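Local coordinates for hemolysin-like protein containing CBS domains (PDB 3OCO) that is of unknown function but carries a pair of CBS domains from a longer, predicted membrane protein whose family is tentatively linked to flavin adenine dinucleotide binding, at residues Val35-Tyr48 with Ile76-Ser89. Residues are numbered along the deposited sequence; the frame is centred on the assembly and turned at random.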
loop_
_atom_site.group_PDB
_atom_site.type_symbol
_atom_site.label_atom_id
_atom_site.label_comp_id
_atom_site.label_asym_id
_atom_site.label_seq_id
_atom_site.Cartn_x
_atom_site.Cartn_y
_atom_site.Cartn_z
ATOM N N VAL A 35 -10.642 -8.408 12.018
ATOM C CA VAL A 35 -10.323 -8.705 13.410
ATOM C C VAL A 35 -11.366 -8.040 14.315
ATOM O O VAL A 35 -12.007 -7.066 13.926
ATOM C CB VAL A 35 -8.929 -8.190 13.803
ATOM C CG1 VAL A 35 -7.866 -8.943 13.045
ATOM C CG2 VAL A 35 -8.832 -6.706 13.528
ATOM N N ASP A 36 -11.506 -8.549 15.525
ATOM C CA ASP A 36 -12.533 -8.069 16.447
ATOM C C ASP A 36 -11.973 -7.065 17.466
ATOM O O ASP A 36 -10.824 -7.180 17.892
ATOM C CB ASP A 36 -13.182 -9.255 17.173
ATOM C CG ASP A 36 -14.359 -8.834 18.040
ATOM O OD1 ASP A 36 -15.326 -8.284 17.476
ATOM O OD2 ASP A 36 -14.314 -9.047 19.279
ATOM N N VAL A 37 -12.798 -6.095 17.860
ATOM C CA VAL A 37 -12.372 -5.054 18.791
ATOM C C VAL A 37 -11.842 -5.628 20.119
ATOM O O VAL A 37 -11.093 -4.967 20.838
ATOM C CB VAL A 37 -13.512 -4.057 19.071
ATOM C CG1 VAL A 37 -14.701 -4.761 19.753
ATOM C CG2 VAL A 37 -13.015 -2.905 19.911
ATOM N N ASP A 38 -12.218 -6.865 20.430
ATOM C CA ASP A 38 -11.807 -7.490 21.685
ATOM C C ASP A 38 -10.727 -8.553 21.519
ATOM O O ASP A 38 -10.381 -9.254 22.473
ATOM C CB ASP A 38 -13.007 -8.106 22.388
ATOM C CG ASP A 38 -13.715 -7.124 23.298
ATOM O OD1 ASP A 38 -13.356 -5.924 23.302
ATOM O OD2 ASP A 38 -14.635 -7.565 24.015
ATOM N N GLU A 39 -10.211 -8.702 20.308
ATOM C CA GLU A 39 -9.056 -9.566 20.127
ATOM C C GLU A 39 -7.821 -8.808 20.574
ATOM O O GLU A 39 -7.826 -7.577 20.639
ATOM C CB GLU A 39 -8.939 -10.054 18.689
ATOM C CG GLU A 39 -9.191 -11.550 18.568
ATOM C CD GLU A 39 -10.172 -11.895 17.462
ATOM O OE1 GLU A 39 -10.144 -11.230 16.400
ATOM O OE2 GLU A 39 -10.969 -12.840 17.655
ATOM N N THR A 40 -6.779 -9.548 20.929
ATOM C CA THR A 40 -5.539 -8.944 21.381
ATOM C C THR A 40 -4.623 -8.657 20.199
ATOM O O THR A 40 -4.776 -9.227 19.121
ATOM C CB THR A 40 -4.791 -9.893 22.266
ATOM O OG1 THR A 40 -4.475 -11.055 21.492
ATOM C CG2 THR A 40 -5.659 -10.301 23.471
ATOM N N ILE A 41 -3.653 -7.785 20.422
ATOM C CA ILE A 41 -2.709 -7.448 19.391
ATOM C C ILE A 41 -2.031 -8.714 18.930
ATOM O O ILE A 41 -1.877 -8.943 17.741
ATOM C CB ILE A 41 -1.674 -6.483 19.910
ATOM C CG1 ILE A 41 -2.354 -5.194 20.368
ATOM C CG2 ILE A 41 -0.632 -6.198 18.830
ATOM C CD1 ILE A 41 -2.533 -4.187 19.274
ATOM N N ALA A 42 -1.657 -9.557 19.877
ATOM C CA ALA A 42 -0.993 -10.814 19.551
ATOM C C ALA A 42 -1.789 -11.633 18.555
ATOM O O ALA A 42 -1.213 -12.363 17.755
ATOM C CB ALA A 42 -0.744 -11.624 20.807
ATOM N N ASP A 43 -3.114 -11.518 18.617
ATOM C CA ASP A 43 -3.996 -12.209 17.678
ATOM C C ASP A 43 -3.903 -11.580 16.297
ATOM O O ASP A 43 -3.761 -12.272 15.290
ATOM C CB ASP A 43 -5.450 -12.133 18.144
ATOM C CG ASP A 43 -5.736 -13.037 19.327
ATOM O OD1 ASP A 43 -5.353 -14.226 19.271
ATOM O OD2 ASP A 43 -6.359 -12.555 20.302
ATOM N N ALA A 44 -4.037 -10.262 16.267
ATOM C CA ALA A 44 -3.881 -9.503 15.047
ATOM C C ALA A 44 -2.528 -9.792 14.359
ATOM O O ALA A 44 -2.480 -9.989 13.154
ATOM C CB ALA A 44 -4.042 -8.017 15.338
ATOM N N LEU A 45 -1.440 -9.824 15.130
ATOM C CA LEU A 45 -0.116 -10.085 14.588
ATOM C C LEU A 45 -0.073 -11.400 13.827
ATOM O O LEU A 45 0.379 -11.439 12.692
ATOM C CB LEU A 45 0.951 -10.117 15.680
ATOM C CG LEU A 45 2.350 -10.478 15.113
ATOM C CD1 LEU A 45 2.769 -9.445 14.076
ATOM C CD2 LEU A 45 3.437 -10.622 16.197
ATOM N N LEU A 46 -0.528 -12.478 14.457
ATOM C CA LEU A 46 -0.560 -13.782 13.804
ATOM C C LEU A 46 -1.447 -13.801 12.570
ATOM O O LEU A 46 -1.183 -14.539 11.612
ATOM C CB LEU A 46 -1.017 -14.865 14.774
ATOM C CG LEU A 46 -0.112 -15.069 15.982
ATOM C CD1 LEU A 46 -0.746 -16.082 16.936
ATOM C CD2 LEU A 46 1.323 -15.480 15.542
ATOM N N LEU A 47 -2.516 -13.010 12.591
ATOM C CA LEU A 47 -3.371 -12.947 11.417
ATOM C C LEU A 47 -2.616 -12.288 10.243
ATOM O O LEU A 47 -2.619 -12.791 9.119
ATOM C CB LEU A 47 -4.690 -12.220 11.717
ATOM C CG LEU A 47 -5.671 -12.298 10.534
ATOM C CD1 LEU A 47 -6.208 -13.720 10.379
ATOM C CD2 LEU A 47 -6.824 -11.318 10.678
ATOM N N TYR A 48 -1.987 -11.151 10.517
ATOM C CA TYR A 48 -1.232 -10.425 9.502
ATOM C C TYR A 48 -0.196 -11.357 8.860
ATOM O O TYR A 48 -0.118 -11.465 7.639
ATOM C CB TYR A 48 -0.581 -9.175 10.122
ATOM C CG TYR A 48 0.530 -8.580 9.284
ATOM C CD1 TYR A 48 0.281 -8.091 8.005
ATOM C CD2 TYR A 48 1.829 -8.501 9.771
ATOM C CE1 TYR A 48 1.295 -7.548 7.236
ATOM C CE2 TYR A 48 2.843 -7.962 9.008
ATOM C CZ TYR A 48 2.572 -7.486 7.744
ATOM O OH TYR A 48 3.589 -6.956 6.978
ATOM N N ILE A 76 0.017 -2.847 14.658
ATOM C CA ILE A 76 0.096 -4.194 15.215
ATOM C C ILE A 76 1.543 -4.634 15.519
ATOM O O ILE A 76 1.855 -5.038 16.660
ATOM C CB ILE A 76 -0.583 -5.222 14.260
ATOM C CG1 ILE A 76 -2.050 -4.834 14.029
ATOM C CG2 ILE A 76 -0.523 -6.635 14.825
ATOM C CD1 ILE A 76 -2.699 -5.488 12.813
ATOM N N VAL A 77 2.443 -4.578 14.530
ATOM C CA VAL A 77 3.772 -5.112 14.819
ATOM C C VAL A 77 4.499 -4.248 15.836
ATOM O O VAL A 77 5.239 -4.764 16.672
ATOM C CB VAL A 77 4.666 -5.431 13.550
ATOM C CG1 VAL A 77 3.871 -5.370 12.275
ATOM C CG2 VAL A 77 5.923 -4.557 13.501
ATOM N N ARG A 78 4.287 -2.940 15.771
ATOM C CA ARG A 78 4.876 -2.049 16.754
ATOM C C ARG A 78 4.385 -2.323 18.172
ATOM O O ARG A 78 5.180 -2.405 19.109
ATOM C CB ARG A 78 4.568 -0.607 16.427
ATOM C CG ARG A 78 5.000 0.293 17.558
ATOM C CD ARG A 78 4.926 1.723 17.145
ATOM N NE ARG A 78 3.602 2.010 16.616
ATOM C CZ ARG A 78 3.197 3.211 16.219
ATOM N NH1 ARG A 78 4.023 4.258 16.281
ATOM N NH2 ARG A 78 1.963 3.355 15.750
ATOM N N GLN A 79 3.071 -2.443 18.345
ATOM C CA GLN A 79 2.517 -2.632 19.694
ATOM C C GLN A 79 2.819 -4.006 20.306
ATOM O O GLN A 79 3.022 -4.109 21.520
ATOM C CB GLN A 79 1.015 -2.338 19.719
ATOM C CG GLN A 79 0.386 -2.549 21.059
ATOM C CD GLN A 79 0.893 -1.582 22.097
ATOM O OE1 GLN A 79 1.326 -0.463 21.778
ATOM N NE2 GLN A 79 0.832 -2.002 23.362
ATOM N N ALA A 80 2.869 -5.051 19.469
ATOM C CA ALA A 80 3.232 -6.401 19.931
ATOM C C ALA A 80 4.575 -6.439 20.667
ATOM O O ALA A 80 4.750 -7.186 21.628
ATOM C CB ALA A 80 3.253 -7.371 18.769
ATOM N N ARG A 81 5.527 -5.637 20.199
ATOM C CA ARG A 81 6.812 -5.529 20.860
ATOM C C ARG A 81 6.639 -4.880 22.230
ATOM O O ARG A 81 7.447 -5.082 23.132
ATOM C CB ARG A 81 7.786 -4.728 19.994
ATOM C CG ARG A 81 8.249 -5.500 18.749
ATOM C CD ARG A 81 8.772 -4.576 17.661
ATOM N NE ARG A 81 9.550 -3.466 18.210
ATOM C CZ ARG A 81 10.860 -3.490 18.450
ATOM N NH1 ARG A 81 11.597 -4.575 18.172
ATOM N NH2 ARG A 81 11.435 -2.410 18.963
ATOM N N ILE A 82 5.584 -4.094 22.394
ATOM C CA ILE A 82 5.398 -3.402 23.659
ATOM C C ILE A 82 4.511 -4.190 24.628
ATOM O O ILE A 82 4.917 -4.478 25.747
ATOM C CB ILE A 82 4.864 -1.989 23.448
ATOM C CG1 ILE A 82 5.866 -1.186 22.630
ATOM C CG2 ILE A 82 4.570 -1.311 24.786
ATOM C CD1 ILE A 82 5.407 0.222 22.348
ATOM N N ASP A 83 3.310 -4.547 24.188
ATOM C CA ASP A 83 2.387 -5.300 25.021
ATOM C C ASP A 83 1.326 -5.945 24.146
ATOM O O ASP A 83 0.320 -5.317 23.831
ATOM C CB ASP A 83 1.715 -4.371 26.021
ATOM C CG ASP A 83 0.785 -5.106 26.960
ATOM O OD1 ASP A 83 0.678 -6.347 26.853
ATOM O OD2 ASP A 83 0.167 -4.437 27.813
ATOM N N ASP A 84 1.561 -7.193 23.753
ATOM C CA ASP A 84 0.698 -7.866 22.789
ATOM C C ASP A 84 -0.626 -8.359 23.377
ATOM O O ASP A 84 -1.394 -9.037 22.695
ATOM C CB ASP A 84 1.424 -9.042 22.143
ATOM C CG ASP A 84 1.689 -10.172 23.113
ATOM O OD1 ASP A 84 1.212 -10.090 24.263
ATOM O OD2 ASP A 84 2.377 -11.146 22.728
ATOM N N LYS A 85 -0.885 -8.040 24.638
ATOM C CA LYS A 85 -2.136 -8.455 25.272
ATOM C C LYS A 85 -3.167 -7.346 25.179
ATOM O O LYS A 85 -4.345 -7.571 25.417
ATOM C CB LYS A 85 -1.897 -8.870 26.725
ATOM C CG LYS A 85 -0.946 -10.055 26.837
ATOM C CD LYS A 85 -0.477 -10.309 28.252
ATOM C CE LYS A 85 0.258 -11.641 28.329
ATOM N NZ LYS A 85 -0.580 -12.780 27.835
ATOM N N ALA A 86 -2.722 -6.147 24.819
ATOM C CA ALA A 86 -3.641 -5.042 24.608
ATOM C C ALA A 86 -4.631 -5.401 23.508
ATOM O O ALA A 86 -4.324 -6.205 22.631
ATOM C CB ALA A 86 -2.881 -3.773 24.266
ATOM N N LYS A 87 -5.819 -4.808 23.574
ATOM C CA LYS A 87 -6.933 -5.139 22.684
ATOM C C LYS A 87 -6.851 -4.289 21.441
ATOM O O LYS A 87 -6.366 -3.163 21.494
ATOM C CB LYS A 87 -8.282 -4.831 23.367
ATOM C CG LYS A 87 -8.590 -5.626 24.635
ATOM C CD LYS A 87 -8.791 -7.094 24.298
ATOM C CE LYS A 87 -9.378 -7.815 25.463
ATOM N NZ LYS A 87 -10.544 -7.009 25.972
ATOM N N ILE A 88 -7.389 -4.799 20.338
ATOM C CA ILE A 88 -7.350 -4.070 19.078
ATOM C C ILE A 88 -7.854 -2.640 19.260
ATOM O O ILE A 88 -7.334 -1.713 18.645
ATOM C CB ILE A 88 -8.157 -4.784 17.987
ATOM C CG1 ILE A 88 -7.663 -6.215 17.819
ATOM C CG2 ILE A 88 -7.994 -4.075 16.662
ATOM C CD1 ILE A 88 -6.293 -6.296 17.203
ATOM N N SER A 89 -8.864 -2.464 20.108
ATOM C CA SER A 89 -9.446 -1.144 20.338
ATOM C C SER A 89 -8.406 -0.097 20.714
ATOM O O SER A 89 -8.596 1.098 20.499
ATOM C CB SER A 89 -10.505 -1.210 21.445
ATOM O OG SER A 89 -9.964 -1.797 22.622
HETATM O O HOH W 1 -11.725 -3.789 23.750
#
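I41 lays its two branches over different parts of 76-89. CG2, anti to the backbone N, reaches the I76-A80 turn of the helix, 3.5 Å from I76 O and close to A80 CB, while the CG1-CD1 arm crosses the Q79 side chain at about a right angle, with I41 CD1 3.8 Å from Q79 CG. I76 answers with its own CG2, which presses on the backbone of the facing helix 3.3 Å from L45 N and also meets A44 CB. The other flank of A44 is taken by I88, whose CD1 comes within 3.4 Å of A44 CB, tighter than ordinary van der Waals contact. The I41, L45 and I76 contacts pack helix 41-48 against helix 76-83, the helix pair of the β-α-β-β-α fold of the first CBS domain; the segment axes approach to 9.0 Å at 136° between their N-to-C directions. V58 of strand 55-60 packs against V35, V37 and I88 where the segments reach the sheet. Backbone bonds fix the register at the start of helix 41-48. I88 N donates to E39 O and I41 N to A86 O, both 2.8 Å and nearly along the C=O axis, flanking the single bridge of T40 with K87. One residue on, A42 N uses a lone pair of D84 O in the carbonyl plane, C=O...N 134°. T40 and D43 close a capping box: D43 N donates to T40 OG1, and D43 OD2 accepts from both T40 N, through its anti lone pair, and T40 OG1, from above the carboxylate plane. At the outer end, a water links D38 OD1 to S89 OG.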